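Local coordinates for protein putative ATP-dependent endonuclease of the OLD family (Thermus scotoductus, PDB 6P74) that degrades linear and supercoiled double-stranded DNA in the 5' to 3' direction as a metal-dependent nuclease, and also has DNA-stimulated ATPase activity, at residues A[1-11]-A[15-27]. Sequence-based numbering, arbitrary orientation.
Sequences MLKRLQVKNFR and DIDLPLGPLTAIV
Arg4 grips the carboxylate of Asp17 side-on across an antiparallel hairpin, in a two-pronged salt bridge in which Arg4 NE donates to Asp17 OD1 and Arg4 NH2 to Asp17 OD2, both at 3.0 Å. Both oxygens are met on their syn sides, and the guanidinium and carboxylate planes are only 11° apart. With CG anti to the backbone N (chi1 172°) and the chain extended to NE, Arg4 leans away from Pro19, the residue it pairs with, and runs diagonally to Asp17. Gln6, the partner of Asp17 in the pairing, lies beside it through CG, while its OE1 accepts a hydrogen bond from His75 NE2. Lys8 NZ and Asp15 OD2 form a longer salt bridge of 3.9 Å on the same face.

Between the strands, Leu5 exchanges two backbone bonds with Leu18. Val7 N binds Ile16 O, and the return bond from Ile16 N is weak. Leu20 N donates to Lys3 O at 2.9 Å, approaching from above the carbonyl plane.

On the other face Leu5 meets Leu18, and Val7 CB packs against Ile16 CG1 at 3.7 Å. Near the start of the first strand, Leu20 CD1 touches Leu2 CB at 3.6 Å. Strand 70-76 pairs with the far edge of 2-10, where Lys3 and Arg4 form a classic bulge opposite His75. Beyond Pro22 the chain enters strand 23-27, flanked by strands 304-308 and 323-328 in the ATPase domain's other sheet, and leads to the probable ATP-binding P-loop.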
loop_
_atom_site.group_PDB
_atom_site.type_symbol
_atom_site.label_atom_id
_atom_site.label_comp_id
_atom_site.label_asym_id
_atom_site.label_seq_id
_atom_site.Cartn_x
_atom_site.Cartn_y
_atom_site.Cartn_z
ATOM N N MET A 1 -19.178 -18.157 -8.587
ATOM C CA MET A 1 -17.812 -18.120 -8.084
ATOM C C MET A 1 -16.801 -17.729 -9.151
ATOM O O MET A 1 -17.023 -17.953 -10.349
ATOM C CB MET A 1 -17.422 -19.473 -7.500
ATOM C CG MET A 1 -17.384 -20.570 -8.505
ATOM S SD MET A 1 -16.276 -21.824 -7.864
ATOM C CE MET A 1 -16.927 -23.238 -8.752
ATOM N N LEU A 2 -15.691 -17.140 -8.708
ATOM C CA LEU A 2 -14.605 -16.838 -9.623
ATOM C C LEU A 2 -13.978 -18.135 -10.122
ATOM O O LEU A 2 -13.878 -19.119 -9.387
ATOM C CB LEU A 2 -13.569 -15.942 -8.944
ATOM C CG LEU A 2 -14.275 -14.743 -8.281
ATOM C CD1 LEU A 2 -13.298 -13.807 -7.626
ATOM C CD2 LEU A 2 -15.165 -13.976 -9.275
ATOM N N LYS A 3 -13.603 -18.146 -11.401
ATOM C CA LYS A 3 -13.120 -19.339 -12.066
ATOM C C LYS A 3 -11.695 -19.217 -12.565
ATOM O O LYS A 3 -11.027 -20.238 -12.748
ATOM C CB LYS A 3 -14.027 -19.675 -13.260
ATOM C CG LYS A 3 -15.306 -20.401 -12.886
ATOM C CD LYS A 3 -14.971 -21.787 -12.326
ATOM C CE LYS A 3 -16.218 -22.624 -12.156
ATOM N NZ LYS A 3 -15.858 -24.014 -11.777
ATOM N N ARG A 4 -11.205 -18.006 -12.781
ATOM C CA ARG A 4 -9.928 -17.878 -13.452
ATOM C C ARG A 4 -9.531 -16.425 -13.314
ATOM O O ARG A 4 -10.401 -15.554 -13.215
ATOM C CB ARG A 4 -10.037 -18.376 -14.895
ATOM C CG ARG A 4 -8.837 -18.139 -15.755
ATOM C CD ARG A 4 -9.089 -18.739 -17.121
ATOM N NE ARG A 4 -8.021 -18.437 -18.075
ATOM C CZ ARG A 4 -8.150 -18.526 -19.398
ATOM N NH1 ARG A 4 -9.306 -18.905 -19.932
ATOM N NH2 ARG A 4 -7.127 -18.228 -20.189
ATOM N N LEU A 5 -8.221 -16.183 -13.261
ATOM C CA LEU A 5 -7.665 -14.841 -13.170
ATOM C C LEU A 5 -6.526 -14.749 -14.175
ATOM O O LEU A 5 -5.668 -15.636 -14.219
ATOM C CB LEU A 5 -7.156 -14.494 -11.771
ATOM C CG LEU A 5 -6.318 -13.215 -11.673
ATOM C CD1 LEU A 5 -7.207 -12.007 -11.793
ATOM C CD2 LEU A 5 -5.574 -13.183 -10.370
ATOM N N GLN A 6 -6.510 -13.686 -14.976
ATOM C CA GLN A 6 -5.384 -13.401 -15.859
ATOM C C GLN A 6 -4.862 -12.010 -15.550
ATOM O O GLN A 6 -5.644 -11.063 -15.426
ATOM C CB GLN A 6 -5.764 -13.507 -17.329
ATOM C CG GLN A 6 -6.043 -14.923 -17.765
ATOM C CD GLN A 6 -6.879 -15.002 -19.034
ATOM O OE1 GLN A 6 -8.032 -14.549 -19.076
ATOM N NE2 GLN A 6 -6.300 -15.581 -20.080
ATOM N N VAL A 7 -3.547 -11.891 -15.400
ATOM C CA VAL A 7 -2.931 -10.615 -15.080
ATOM C C VAL A 7 -1.740 -10.409 -15.998
ATOM O O VAL A 7 -0.892 -11.297 -16.134
ATOM C CB VAL A 7 -2.503 -10.547 -13.604
ATOM C CG1 VAL A 7 -1.946 -9.183 -13.281
ATOM C CG2 VAL A 7 -3.683 -10.848 -12.710
ATOM N N LYS A 8 -1.680 -9.246 -16.635
ATOM C CA LYS A 8 -0.575 -8.910 -17.519
ATOM C C LYS A 8 -0.076 -7.525 -17.157
ATOM O O LYS A 8 -0.839 -6.554 -17.213
ATOM C CB LYS A 8 -0.999 -8.957 -18.993
ATOM C CG LYS A 8 -1.518 -10.305 -19.458
ATOM C CD LYS A 8 -1.689 -10.333 -20.975
ATOM C CE LYS A 8 -1.948 -11.754 -21.478
ATOM N NZ LYS A 8 -1.424 -11.993 -22.863
ATOM N N ASN A 9 1.196 -7.437 -16.772
ATOM C CA ASN A 9 1.901 -6.170 -16.633
ATOM C C ASN A 9 1.504 -5.388 -15.384
ATOM O O ASN A 9 1.709 -4.162 -15.322
ATOM C CB ASN A 9 1.706 -5.308 -17.888
ATOM C CG ASN A 9 2.334 -5.936 -19.121
ATOM O OD1 ASN A 9 3.450 -6.451 -19.063
ATOM N ND2 ASN A 9 1.621 -5.903 -20.238
ATOM N N PHE A 10 0.964 -6.057 -14.362
ATOM C CA PHE A 10 0.513 -5.388 -13.145
ATOM C C PHE A 10 1.523 -5.643 -12.021
ATOM O O PHE A 10 1.630 -6.764 -11.512
ATOM C CB PHE A 10 -0.890 -5.859 -12.765
ATOM C CG PHE A 10 -1.389 -5.272 -11.484
ATOM C CD1 PHE A 10 -1.550 -3.897 -11.355
ATOM C CD2 PHE A 10 -1.677 -6.088 -10.398
ATOM C CE1 PHE A 10 -1.993 -3.346 -10.172
ATOM C CE2 PHE A 10 -2.128 -5.545 -9.213
ATOM C CZ PHE A 10 -2.288 -4.172 -9.100
ATOM N N ARG A 11 2.253 -4.594 -11.628
ATOM C CA ARG A 11 3.311 -4.692 -10.623
ATOM C C ARG A 11 4.306 -5.791 -10.988
ATOM O O ARG A 11 4.915 -5.743 -12.063
ATOM C CB ARG A 11 2.703 -4.899 -9.232
ATOM C CG ARG A 11 2.042 -3.625 -8.710
ATOM C CD ARG A 11 1.139 -3.859 -7.509
ATOM N NE ARG A 11 0.190 -2.753 -7.327
ATOM C CZ ARG A 11 -0.591 -2.595 -6.260
ATOM N NH1 ARG A 11 -0.538 -3.464 -5.254
ATOM N NH2 ARG A 11 -1.422 -1.561 -6.188
ATOM N N ASP A 15 2.921 -11.821 -16.550
ATOM C CA ASP A 15 1.917 -12.602 -17.269
ATOM C C ASP A 15 1.656 -13.751 -16.298
ATOM O O ASP A 15 2.605 -14.364 -15.794
ATOM C CB ASP A 15 2.407 -12.936 -18.676
ATOM C CG ASP A 15 1.353 -13.657 -19.507
ATOM O OD1 ASP A 15 0.412 -14.229 -18.923
ATOM O OD2 ASP A 15 1.461 -13.650 -20.752
ATOM N N ILE A 16 0.382 -14.049 -16.039
ATOM C CA ILE A 16 0.017 -15.148 -15.156
ATOM C C ILE A 16 -1.419 -15.497 -15.503
ATOM O O ILE A 16 -2.213 -14.653 -15.927
ATOM C CB ILE A 16 0.144 -14.969 -13.625
ATOM C CG1 ILE A 16 -0.670 -13.755 -13.192
ATOM C CG2 ILE A 16 1.611 -14.835 -13.229
ATOM C CD1 ILE A 16 -1.217 -13.844 -11.789
ATOM N N ASP A 17 -1.754 -16.756 -15.261
ATOM C CA ASP A 17 -3.070 -17.289 -15.581
ATOM C C ASP A 17 -3.348 -18.433 -14.610
ATOM O O ASP A 17 -2.698 -19.479 -14.692
ATOM C CB ASP A 17 -3.085 -17.754 -17.036
ATOM C CG ASP A 17 -4.436 -18.260 -17.483
ATOM O OD1 ASP A 17 -5.371 -18.351 -16.642
ATOM O OD2 ASP A 17 -4.550 -18.577 -18.692
ATOM N N LEU A 18 -4.288 -18.254 -13.686
ATOM C CA LEU A 18 -4.512 -19.391 -12.803
ATOM C C LEU A 18 -5.989 -19.702 -12.640
ATOM O O LEU A 18 -6.832 -18.799 -12.646
ATOM C CB LEU A 18 -3.890 -19.168 -11.414
ATOM C CG LEU A 18 -4.465 -18.049 -10.563
ATOM C CD1 LEU A 18 -4.478 -18.467 -9.089
ATOM C CD2 LEU A 18 -3.625 -16.817 -10.765
ATOM N N PRO A 19 -6.329 -20.976 -12.481
ATOM C CA PRO A 19 -7.712 -21.319 -12.134
ATOM C C PRO A 19 -8.011 -20.936 -10.700
ATOM O O PRO A 19 -7.117 -20.848 -9.850
ATOM C CB PRO A 19 -7.770 -22.837 -12.317
ATOM C CG PRO A 19 -6.312 -23.283 -12.059
ATOM C CD PRO A 19 -5.467 -22.167 -12.639
ATOM N N LEU A 20 -9.290 -20.687 -10.446
ATOM C CA LEU A 20 -9.787 -20.407 -9.112
ATOM C C LEU A 20 -10.875 -21.416 -8.789
ATOM O O LEU A 20 -11.723 -21.708 -9.630
ATOM C CB LEU A 20 -10.318 -18.983 -9.010
ATOM C CG LEU A 20 -9.289 -17.882 -9.275
ATOM C CD1 LEU A 20 -9.998 -16.544 -9.386
ATOM C CD2 LEU A 20 -8.283 -17.825 -8.163
ATOM N N GLY A 21 -10.833 -21.963 -7.581
ATOM C CA GLY A 21 -11.812 -22.932 -7.152
ATOM C C GLY A 21 -12.494 -22.542 -5.855
ATOM O O GLY A 21 -12.218 -21.487 -5.266
ATOM N N PRO A 22 -13.391 -23.407 -5.378
ATOM C CA PRO A 22 -14.221 -23.028 -4.218
ATOM C C PRO A 22 -13.379 -22.683 -3.009
ATOM O O PRO A 22 -13.732 -21.796 -2.220
ATOM C CB PRO A 22 -15.085 -24.278 -3.972
ATOM C CG PRO A 22 -14.938 -25.129 -5.204
ATOM C CD PRO A 22 -13.572 -24.817 -5.765
ATOM N N LEU A 23 -12.262 -23.381 -2.851
ATOM C CA LEU A 23 -11.214 -23.000 -1.926
ATOM C C LEU A 23 -9.952 -22.854 -2.757
ATOM O O LEU A 23 -9.572 -23.789 -3.471
ATOM C CB LEU A 23 -11.030 -24.058 -0.842
ATOM C CG LEU A 23 -10.344 -23.638 0.443
ATOM C CD1 LEU A 23 -11.213 -22.625 1.143
ATOM C CD2 LEU A 23 -10.152 -24.855 1.310
ATOM N N THR A 24 -9.326 -21.678 -2.694
ATOM C CA THR A 24 -8.075 -21.420 -3.397
ATOM C C THR A 24 -7.064 -20.954 -2.355
ATOM O O THR A 24 -7.242 -19.894 -1.747
ATOM C CB THR A 24 -8.257 -20.391 -4.511
ATOM O OG1 THR A 24 -9.394 -20.738 -5.323
ATOM C CG2 THR A 24 -7.031 -20.355 -5.382
ATOM N N ALA A 25 -6.016 -21.762 -2.131
ATOM C CA ALA A 25 -5.005 -21.501 -1.112
ATOM C C ALA A 25 -3.728 -21.124 -1.843
ATOM O O ALA A 25 -3.137 -21.958 -2.541
ATOM C CB ALA A 25 -4.773 -22.717 -0.214
ATOM N N ILE A 26 -3.301 -19.880 -1.673
ATOM C CA ILE A 26 -2.200 -19.311 -2.436
ATOM C C ILE A 26 -0.993 -19.195 -1.518
ATOM O O ILE A 26 -1.049 -18.494 -0.502
ATOM C CB ILE A 26 -2.582 -17.947 -3.018
ATOM C CG1 ILE A 26 -3.918 -18.064 -3.778
ATOM C CG2 ILE A 26 -1.445 -17.409 -3.836
ATOM C CD1 ILE A 26 -4.294 -16.823 -4.575
ATOM N N VAL A 27 0.097 -19.884 -1.867
ATOM C CA VAL A 27 1.305 -19.918 -1.049
ATOM C C VAL A 27 2.513 -19.553 -1.904
ATOM O O VAL A 27 2.478 -19.615 -3.135
ATOM C CB VAL A 27 1.528 -21.291 -0.395
ATOM C CG1 VAL A 27 0.230 -21.832 0.148
ATOM C CG2 VAL A 27 2.125 -22.244 -1.410
#